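Side-chain contacts in farnesyl pyrophosphate synthase (PDB 3ZOU), which catalyses the condensation of geranyl diphosphate with isopentenyl diphosphate to give farnesyl diphosphate: residues S80-D85 / A108-A113; L205-R210 / D275-S280; D223-V228 / L254-A259. All coordinates share one frame; numbering follows the deposited sequence.

Contact 1 (S80-D85 / A108-A113). With MG (magnesium ion), chain D; MG (magnesium ion), chain C; GPP (geranyl diphosphate), chain E.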
loop_
_atom_site.group_PDB
_atom_site.type_symbol
_atom_site.label_atom_id
_atom_site.label_comp_id
_atom_site.label_asym_id
_atom_site.label_seq_id
_atom_site.Cartn_x
_atom_site.Cartn_y
_atom_site.Cartn_z
ATOM N N SER A 80 8.622 3.772 4.179
ATOM C CA SER A 80 9.722 3.900 3.198
ATOM C C SER A 80 11.067 3.897 3.856
ATOM O O SER A 80 11.985 3.267 3.333
ATOM C CB SER A 80 9.509 5.155 2.347
ATOM O OG SER A 80 9.901 6.312 3.045
ATOM N N LEU A 81 11.175 4.429 5.070
ATOM C CA LEU A 81 12.481 4.471 5.786
ATOM C C LEU A 81 12.856 3.065 6.275
ATOM O O LEU A 81 14.008 2.699 6.226
ATOM C CB LEU A 81 12.403 5.494 6.933
ATOM C CG LEU A 81 12.198 6.963 6.485
ATOM C CD1 LEU A 81 12.210 7.806 7.771
ATOM C CD2 LEU A 81 13.182 7.376 5.397
ATOM N N VAL A 82 11.872 2.292 6.737
ATOM C CA VAL A 82 12.139 0.920 7.174
ATOM C C VAL A 82 12.725 0.150 6.015
ATOM O O VAL A 82 13.734 -0.533 6.202
ATOM C CB VAL A 82 10.872 0.270 7.768
ATOM C CG1 VAL A 82 11.129 -1.199 8.045
ATOM C CG2 VAL A 82 10.454 0.964 9.058
ATOM N N HIS A 83 12.083 0.206 4.843
ATOM C CA HIS A 83 12.614 -0.556 3.702
ATOM C C HIS A 83 13.970 -0.012 3.268
ATOM O O HIS A 83 14.814 -0.792 2.894
ATOM C CB HIS A 83 11.607 -0.653 2.566
ATOM C CG HIS A 83 10.494 -1.629 2.825
ATOM N ND1 HIS A 83 9.529 -1.929 1.888
ATOM C CD2 HIS A 83 10.213 -2.400 3.900
ATOM C CE1 HIS A 83 8.691 -2.812 2.376
ATOM N NE2 HIS A 83 9.077 -3.118 3.605
ATOM N N ASP A 84 14.139 1.306 3.254
ATOM C CA ASP A 84 15.409 1.946 2.854
ATOM C C ASP A 84 16.556 1.447 3.778
ATOM O O ASP A 84 17.684 1.317 3.316
ATOM C CB ASP A 84 15.293 3.444 2.958
ATOM C CG ASP A 84 16.552 4.184 2.551
ATOM O OD1 ASP A 84 16.905 4.211 1.326
ATOM O OD2 ASP A 84 17.229 4.722 3.436
ATOM N N ASP A 85 16.283 1.176 5.028
ATOM C CA ASP A 85 17.319 0.821 5.974
ATOM C C ASP A 85 17.766 -0.643 5.805
ATOM O O ASP A 85 18.785 -1.052 6.336
ATOM C CB ASP A 85 16.814 1.002 7.396
ATOM C CG ASP A 85 16.727 2.449 7.853
ATOM O OD1 ASP A 85 17.465 3.306 7.352
ATOM O OD2 ASP A 85 15.952 2.676 8.780
ATOM N N ALA A 108 12.628 -9.981 8.586
ATOM C CA ALA A 108 11.290 -10.343 8.080
ATOM C C ALA A 108 10.220 -9.451 8.712
ATOM O O ALA A 108 9.319 -8.936 8.019
ATOM C CB ALA A 108 11.014 -11.801 8.362
ATOM N N THR A 109 10.324 -9.245 10.021
ATOM C CA THR A 109 9.363 -8.417 10.769
ATOM C C THR A 109 9.445 -6.965 10.285
ATOM O O THR A 109 8.407 -6.344 10.119
ATOM C CB THR A 109 9.557 -8.543 12.293
ATOM O OG1 THR A 109 9.292 -9.908 12.644
ATOM C CG2 THR A 109 8.592 -7.673 13.056
ATOM N N ALA A 110 10.635 -6.448 9.971
ATOM C CA ALA A 110 10.740 -5.073 9.472
ATOM C C ALA A 110 10.060 -4.954 8.142
ATOM O O ALA A 110 9.319 -4.010 7.893
ATOM C CB ALA A 110 12.176 -4.649 9.357
ATOM N N ILE A 111 10.332 -5.907 7.254
ATOM C CA ILE A 111 9.718 -5.889 5.942
ATOM C C ILE A 111 8.196 -5.872 6.054
ATOM O O ILE A 111 7.494 -5.019 5.417
ATOM C CB ILE A 111 10.152 -7.110 5.057
ATOM C CG1 ILE A 111 11.623 -6.952 4.657
ATOM C CG2 ILE A 111 9.304 -7.212 3.804
ATOM C CD1 ILE A 111 12.290 -8.272 4.238
ATOM N N LEU A 112 7.689 -6.779 6.829
ATOM C CA LEU A 112 6.265 -6.961 7.055
ATOM C C LEU A 112 5.626 -5.744 7.785
ATOM O O LEU A 112 4.558 -5.286 7.365
ATOM C CB LEU A 112 5.979 -8.237 7.881
ATOM C CG LEU A 112 6.268 -9.511 7.090
ATOM C CD1 LEU A 112 6.114 -10.699 8.025
ATOM C CD2 LEU A 112 5.324 -9.642 5.915
ATOM N N ALA A 113 6.218 -5.260 8.882
ATOM C CA ALA A 113 5.706 -4.081 9.582
ATOM C C ALA A 113 5.516 -2.963 8.603
ATOM O O ALA A 113 4.486 -2.283 8.614
ATOM C CB ALA A 113 6.630 -3.659 10.703
HETATM MG MG MG D . 19.135 5.551 3.615
HETATM MG MG MG C . 18.671 5.269 0.568
HETATM C C1 GPP E . 15.709 7.813 2.329
HETATM O O1 GPP E . 16.745 8.339 1.462
HETATM C C2 GPP E . 14.694 7.088 1.510
HETATM C C3 GPP E . 13.607 7.699 0.978
HETATM C C4 GPP E . 13.352 9.100 1.358
HETATM C C5 GPP E . 12.598 6.980 0.200
HETATM C C6 GPP E . 12.742 5.461 0.429
HETATM C C7 GPP E . 11.831 4.797 -0.497
HETATM C C8 GPP E . 11.513 3.511 -0.537
HETATM C C9 GPP E . 11.984 2.384 0.400
HETATM C C10 GPP E . 10.564 3.331 -1.679
HETATM P PA GPP E . 18.280 8.204 1.905
HETATM O O1A GPP E . 18.654 6.700 1.983
HETATM O O2A GPP E . 19.055 9.012 0.883
HETATM O O3A GPP E . 18.229 9.026 3.285
HETATM P PB GPP E . 18.538 8.524 4.790
HETATM O O1B GPP E . 18.701 7.014 4.682
HETATM O O2B GPP E . 19.823 9.206 5.212
HETATM O O3B GPP E . 17.268 9.009 5.488
HETATM O O HOH W 1 19.361 4.270 5.231
HETATM O O HOH W 2 20.423 6.044 -0.364
HETATM O O HOH W 3 17.489 6.415 -0.925
HETATM O O HOH W 4 18.936 3.633 -0.780
HETATM O O HOH W 5 21.122 6.067 3.768
#

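Contact 2 (L205-R210 / D275-S280)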
loop_
_atom_site.group_PDB
_atom_site.type_symbol
_atom_site.label_atom_id
_atom_site.label_comp_id
_atom_site.label_asym_id
_atom_site.label_seq_id
_atom_site.Cartn_x
_atom_site.Cartn_y
_atom_site.Cartn_z
ATOM N N LEU A 205 -4.671 24.894 -5.775
ATOM C CA LEU A 205 -3.901 23.642 -5.809
ATOM C C LEU A 205 -2.641 23.722 -6.628
ATOM O O LEU A 205 -1.624 23.211 -6.240
ATOM C CB LEU A 205 -4.769 22.494 -6.316
ATOM C CG LEU A 205 -5.919 22.089 -5.398
ATOM C CD1 LEU A 205 -6.729 20.916 -5.974
ATOM C CD2 LEU A 205 -5.446 21.677 -4.008
ATOM N N ALA A 206 -2.676 24.402 -7.759
ATOM C CA ALA A 206 -1.539 24.519 -8.598
ATOM C C ALA A 206 -0.455 25.341 -7.883
ATOM O O ALA A 206 0.743 25.058 -7.988
ATOM C CB ALA A 206 -1.927 25.152 -9.934
ATOM N N ALA A 207 -0.886 26.447 -7.248
ATOM C CA ALA A 207 0.049 27.256 -6.506
ATOM C C ALA A 207 0.713 26.511 -5.397
ATOM O O ALA A 207 1.901 26.622 -5.186
ATOM C CB ALA A 207 -0.677 28.484 -5.943
ATOM N N LEU A 208 -0.084 25.766 -4.676
ATOM C CA LEU A 208 0.451 24.950 -3.586
ATOM C C LEU A 208 1.362 23.872 -4.084
ATOM O O LEU A 208 2.379 23.530 -3.447
ATOM C CB LEU A 208 -0.709 24.415 -2.702
ATOM C CG LEU A 208 -1.358 25.387 -1.726
ATOM C CD1 LEU A 208 -2.626 24.782 -1.192
ATOM C CD2 LEU A 208 -0.447 25.799 -0.567
ATOM N N GLU A 209 1.072 23.329 -5.281
ATOM C CA GLU A 209 2.026 22.411 -5.935
ATOM C C GLU A 209 3.387 23.037 -6.298
ATOM O O GLU A 209 4.430 22.453 -6.022
ATOM C CB GLU A 209 1.361 21.738 -7.134
ATOM C CG GLU A 209 2.318 20.817 -7.855
ATOM C CD GLU A 209 1.641 20.173 -9.058
ATOM O OE1 GLU A 209 0.851 19.217 -8.864
ATOM O OE2 GLU A 209 1.855 20.667 -10.175
ATOM N N ARG A 210 3.363 24.285 -6.790
ATOM C CA ARG A 210 4.583 25.011 -7.048
ATOM C C ARG A 210 5.392 25.212 -5.752
ATOM O O ARG A 210 6.635 25.093 -5.756
ATOM C CB ARG A 210 4.282 26.336 -7.750
ATOM C CG ARG A 210 3.848 26.147 -9.163
ATOM C CD ARG A 210 3.971 27.511 -9.899
ATOM N NE ARG A 210 3.066 28.492 -9.407
ATOM C CZ ARG A 210 1.754 28.530 -9.672
ATOM N NH1 ARG A 210 1.141 27.623 -10.439
ATOM N NH2 ARG A 210 1.015 29.484 -9.151
ATOM N N ASP A 275 1.930 34.029 -3.118
ATOM C CA ASP A 275 1.489 35.430 -3.273
ATOM C C ASP A 275 -0.008 35.457 -3.426
ATOM O O ASP A 275 -0.625 34.651 -4.164
ATOM C CB ASP A 275 2.188 36.126 -4.440
ATOM C CG ASP A 275 3.595 36.522 -4.097
ATOM O OD1 ASP A 275 3.902 36.697 -2.881
ATOM O OD2 ASP A 275 4.387 36.694 -5.058
ATOM N N GLY A 276 -0.644 36.330 -2.682
ATOM C CA GLY A 276 -2.103 36.359 -2.751
ATOM C C GLY A 276 -2.807 35.425 -1.799
ATOM O O GLY A 276 -3.999 35.600 -1.527
ATOM N N PHE A 277 -2.104 34.441 -1.231
ATOM C CA PHE A 277 -2.722 33.707 -0.166
ATOM C C PHE A 277 -2.810 34.608 1.063
ATOM O O PHE A 277 -1.942 35.449 1.296
ATOM C CB PHE A 277 -1.932 32.444 0.212
ATOM C CG PHE A 277 -2.124 31.293 -0.730
ATOM C CD1 PHE A 277 -1.681 31.352 -2.035
ATOM C CD2 PHE A 277 -2.720 30.144 -0.291
ATOM C CE1 PHE A 277 -1.824 30.277 -2.908
ATOM C CE2 PHE A 277 -2.871 29.054 -1.168
ATOM C CZ PHE A 277 -2.423 29.126 -2.452
ATOM N N PRO A 278 -3.800 34.343 1.903
ATOM C CA PRO A 278 -3.965 35.142 3.098
ATOM C C PRO A 278 -2.943 34.864 4.177
ATOM O O PRO A 278 -2.039 34.006 4.027
ATOM C CB PRO A 278 -5.350 34.733 3.598
ATOM C CG PRO A 278 -5.533 33.334 3.135
ATOM C CD PRO A 278 -4.842 33.288 1.802
ATOM N N PRO A 279 -3.075 35.566 5.326
ATOM C CA PRO A 279 -2.163 35.320 6.416
ATOM C C PRO A 279 -2.158 33.884 6.966
ATOM O O PRO A 279 -1.180 33.482 7.630
ATOM C CB PRO A 279 -2.657 36.314 7.497
ATOM C CG PRO A 279 -3.049 37.467 6.666
ATOM C CD PRO A 279 -3.874 36.813 5.575
ATOM N N SER A 280 -3.246 33.138 6.787
ATOM C CA SER A 280 -3.297 31.784 7.328
ATOM C C SER A 280 -2.250 30.873 6.589
ATOM O O SER A 280 -1.989 29.751 7.062
ATOM C CB SER A 280 -4.696 31.157 7.201
ATOM O OG SER A 280 -5.072 31.129 5.863
#

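Contact 3 (D223-V228 / L254-A259). With MG (magnesium ion), chain F.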
loop_
_atom_site.group_PDB
_atom_site.type_symbol
_atom_site.label_atom_id
_atom_site.label_comp_id
_atom_site.label_asym_id
_atom_site.label_seq_id
_atom_site.Cartn_x
_atom_site.Cartn_y
_atom_site.Cartn_z
ATOM N N ASP A 223 20.509 20.628 2.596
ATOM C CA ASP A 223 21.131 19.485 3.276
ATOM C C ASP A 223 22.560 19.210 2.759
ATOM O O ASP A 223 23.465 18.937 3.575
ATOM C CB ASP A 223 20.347 18.200 3.045
ATOM C CG ASP A 223 19.217 18.014 4.016
ATOM O OD1 ASP A 223 18.955 18.919 4.850
ATOM O OD2 ASP A 223 18.504 16.958 3.919
ATOM N N ASP A 224 22.723 19.308 1.448
ATOM C CA ASP A 224 24.001 19.111 0.780
ATOM C C ASP A 224 24.962 20.197 1.257
ATOM O O ASP A 224 26.150 19.920 1.536
ATOM C CB ASP A 224 23.930 19.150 -0.743
ATOM C CG ASP A 224 23.334 17.873 -1.364
ATOM O OD1 ASP A 224 23.002 16.973 -0.595
ATOM O OD2 ASP A 224 23.254 17.855 -2.605
ATOM N N ILE A 225 24.475 21.433 1.364
ATOM C CA ILE A 225 25.332 22.526 1.768
ATOM C C ILE A 225 25.809 22.282 3.179
ATOM O O ILE A 225 27.007 22.428 3.457
ATOM C CB ILE A 225 24.615 23.867 1.655
ATOM C CG1 ILE A 225 24.429 24.257 0.204
ATOM C CG2 ILE A 225 25.365 24.956 2.471
ATOM C CD1 ILE A 225 23.385 25.296 -0.036
ATOM N N LEU A 226 24.908 21.900 4.083
ATOM C CA LEU A 226 25.252 21.677 5.465
ATOM C C LEU A 226 26.225 20.500 5.653
ATOM O O LEU A 226 27.067 20.519 6.552
ATOM C CB LEU A 226 23.983 21.487 6.303
ATOM C CG LEU A 226 23.136 22.738 6.468
ATOM C CD1 LEU A 226 21.821 22.403 7.167
ATOM C CD2 LEU A 226 23.903 23.842 7.196
ATOM N N ASP A 227 26.075 19.466 4.831
ATOM C CA ASP A 227 27.036 18.313 4.796
ATOM C C ASP A 227 28.487 18.726 4.474
ATOM O O ASP A 227 29.423 18.201 5.075
ATOM C CB ASP A 227 26.598 17.291 3.769
ATOM C CG ASP A 227 25.477 16.408 4.256
ATOM O OD1 ASP A 227 25.079 16.510 5.439
ATOM O OD2 ASP A 227 24.978 15.608 3.436
ATOM N N VAL A 228 28.662 19.654 3.534
ATOM C CA VAL A 228 29.969 20.311 3.314
ATOM C C VAL A 228 30.387 21.099 4.554
ATOM O O VAL A 228 29.892 22.202 4.793
ATOM C CB VAL A 228 29.920 21.242 2.074
ATOM C CG1 VAL A 228 31.256 21.951 1.830
ATOM C CG2 VAL A 228 29.559 20.439 0.835
ATOM N N LEU A 254 27.334 22.810 -8.699
ATOM C CA LEU A 254 27.135 24.196 -8.936
ATOM C C LEU A 254 28.308 25.063 -8.416
ATOM O O LEU A 254 28.443 26.188 -8.853
ATOM C CB LEU A 254 25.854 24.622 -8.192
ATOM C CG LEU A 254 24.575 23.991 -8.747
ATOM C CD1 LEU A 254 23.413 24.519 -7.913
ATOM C CD2 LEU A 254 24.317 24.349 -10.197
ATOM N N GLY A 255 29.033 24.557 -7.442
ATOM C CA GLY A 255 29.986 25.248 -6.602
ATOM C C GLY A 255 29.267 25.595 -5.305
ATOM O O GLY A 255 28.030 25.712 -5.344
ATOM N N LEU A 256 30.003 25.703 -4.196
ATOM C CA LEU A 256 29.420 25.952 -2.867
ATOM C C LEU A 256 28.599 27.213 -2.832
ATOM O O LEU A 256 27.374 27.241 -2.440
ATOM C CB LEU A 256 30.494 25.970 -1.752
ATOM C CG LEU A 256 29.978 26.111 -0.300
ATOM C CD1 LEU A 256 28.939 25.057 0.042
ATOM C CD2 LEU A 256 31.127 26.065 0.703
ATOM N N GLU A 257 29.203 28.305 -3.237
ATOM C CA GLU A 257 28.534 29.548 -3.081
ATOM C C GLU A 257 27.346 29.650 -4.039
ATOM O O GLU A 257 26.249 30.177 -3.714
ATOM C CB GLU A 257 29.568 30.681 -3.151
ATOM C CG GLU A 257 28.992 31.966 -2.665
ATOM C CD GLU A 257 28.635 31.954 -1.191
ATOM O OE1 GLU A 257 29.455 31.535 -0.359
ATOM O OE2 GLU A 257 27.537 32.428 -0.847
ATOM N N ALA A 258 27.462 29.055 -5.220
ATOM C CA ALA A 258 26.375 29.073 -6.161
ATOM C C ALA A 258 25.152 28.176 -5.659
ATOM O O ALA A 258 24.016 28.418 -6.013
ATOM C CB ALA A 258 26.875 28.548 -7.521
ATOM N N ALA A 259 25.490 27.074 -5.015
ATOM C CA ALA A 259 24.474 26.173 -4.364
ATOM C C ALA A 259 23.697 27.020 -3.306
ATOM O O ALA A 259 22.469 26.889 -3.168
ATOM C CB ALA A 259 25.129 24.968 -3.733
HETATM MG MG MG F . 21.939 15.171 -1.035
HETATM O O HOH W 6 21.810 15.846 -3.387
HETATM O O HOH W 7 21.687 14.862 1.165
HETATM O O HOH W 8 20.348 16.374 -0.939
HETATM O O HOH W 9 23.885 14.252 -0.960
HETATM O O HOH W 10 20.926 13.541 -1.177
#

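Contact 1 (S80-D85 / A108-A113)
H83 turns its ring away from its own carbonyl carbon (chi1 -75°), which carries NE2 across to I111. V82 CG1 is trans to the backbone N (chi1 173°) and faces A110. H83 NE2 donates to I111 O at 3.1 Å in a nearly straight bond. The acceptor lies in the imidazole plane. The donor lies in the carbonyl plane, on a lone pair of I111 O. The other ring nitrogen, ND1, is hydrogen-bonded to D115 of the second subunit, so both nitrogens fix the ring's rotation, and the contact lies at the dimer interface. One residue earlier on the same helix, V82 CG1 packs 3.8 Å from A110 CB and also touches A110 O. The axes of the two segments run roughly antiparallel, at 149°. D84 and D85, on helix 67-85, begin the first aspartate-rich motif of the polyprenyl synthases. D84 OD1 binds one magnesium at 2.2 Å and OD2 binds the other at 2.1 Å. D90, which closes the motif, also binds the metals. The diphosphate oxygen O1A of geranyl diphosphate is shared by both ions. D85 OD1 accepts from a magnesium-bound water and forms a salt bridge with R95.

Contact 2 (L205-R210 / D275-S280)
Apolar contacts carry this pair, and all of them involve the ring of F277. A207 CB sits at the ring edge, near its plane, 3.7 Å from F277 CE1. L208 comes in at a slant to the same end of the ring. Its CG is 4.0 Å from F277 CZ, and its CD2 is 4.1 Å from F277 CE2. The far end of the phenyl thus fits against two successive residues of helix 202-227. The F277 ring is rotated away from its carbonyl carbon (chi1 -78°), and this projects it from the loop onto the helix. L59 touches both L208 and F277, and L274 also touches L208. L208 also packs on V190 and A194 of helix 171-196.

A flat-group contact lies within the helix itself. A207 CA lies 3.6 Å above the plane of the R210 guanidinium, off its centre.

Polar bonds hold the loop from outside the two segments. R285 of helix 282-293 is hydrogen-bonded to both F277 O and P278 O. S280 OG is hydrogen-bonded to E57 O.

The segment 275-280 lies in the connection between helices 256-273 and 282-293. G276 has positive phi there, just before F277. The contact is plain packing of this connection against helix 202-227 in the all-helical polyprenyl synthase fold.

The chemistry divides the work. The ring meets the helix through dispersion and exclusion of water, with little directional demand. The bonds from R285 to F277 O and P278 O, and that of S280 OG to E57 O, probably help to fix the course of the loop.

Contact 3 (D223-V228 / L254-A259)
The flat group met across this contact is the carbonyl of A259, with I225 CD1 standing above its plane. I225 CD1 is 3.6 Å from A259 O and 3.7 Å from A259 C. A second flat group, the D224 carboxylate, belongs to the same helix turn but serves a magnesium ion. D224 OD1 binds the metal at 2.1 Å. D224 OD2 accepts from a metal-bound water at 2.6 Å and is also hydrogen-bonded to the backbone N of Y250. These bonds at both oxygens hold the carboxylate's rotation. Five waters complete the six ligands of the magnesium.

The rest of the contact is aliphatic. I225 CG1 lies 4.1 Å from A259 CB. The branches of L256 part between two neighbours: L256 CD1 meets I225 CG2 at 4.3 Å, and L256 CD2 meets V228 CG1 at 4.3 Å. The L256 side chain reaches them because its CG is trans to the backbone N (chi1 -175°).

The sequence D223-D224-I225-L226-D227 matches DDxxD, the second aspartate-rich motif of this family. Its magnesium is consistent with the third ion that, in relatives, helps to hold the allylic diphosphate. D223 also forms a salt bridge with R294. The partner segment lies at a helix junction. G255, with positive phi, follows helix 250-254 and is the N-cap residue of helix 256-273. Residues 229-247, just after V228, are not modelled.

The chemistry of 223-228 is two-sided. I225 and V228 give it an apolar side that packs on helix 256-273 through non-directional aliphatic contacts. D224 points its oxygens to metal, water and the Y250 backbone.

Contacts 1 and 2 are buried, while contact 3 is partly exposed and lies furthest from the centre of the chain. Contacts 2 and 3 share helix 202-227, which meets a loop at one place and helix 256-273 at the other, with centres 28 Å apart. Contact 1 uses a different pair of helices, at the dimer interface, and lies on the opposite side of the chain's centre from contact 2. It alone is joined by a hydrogen bond; contacts 2 and 3 are apolar. Contacts 1 and 3 resemble each other in carrying magnesium on an aspartate-rich motif, with nearest atoms about 11 Å apart. Contact 2 has no metal.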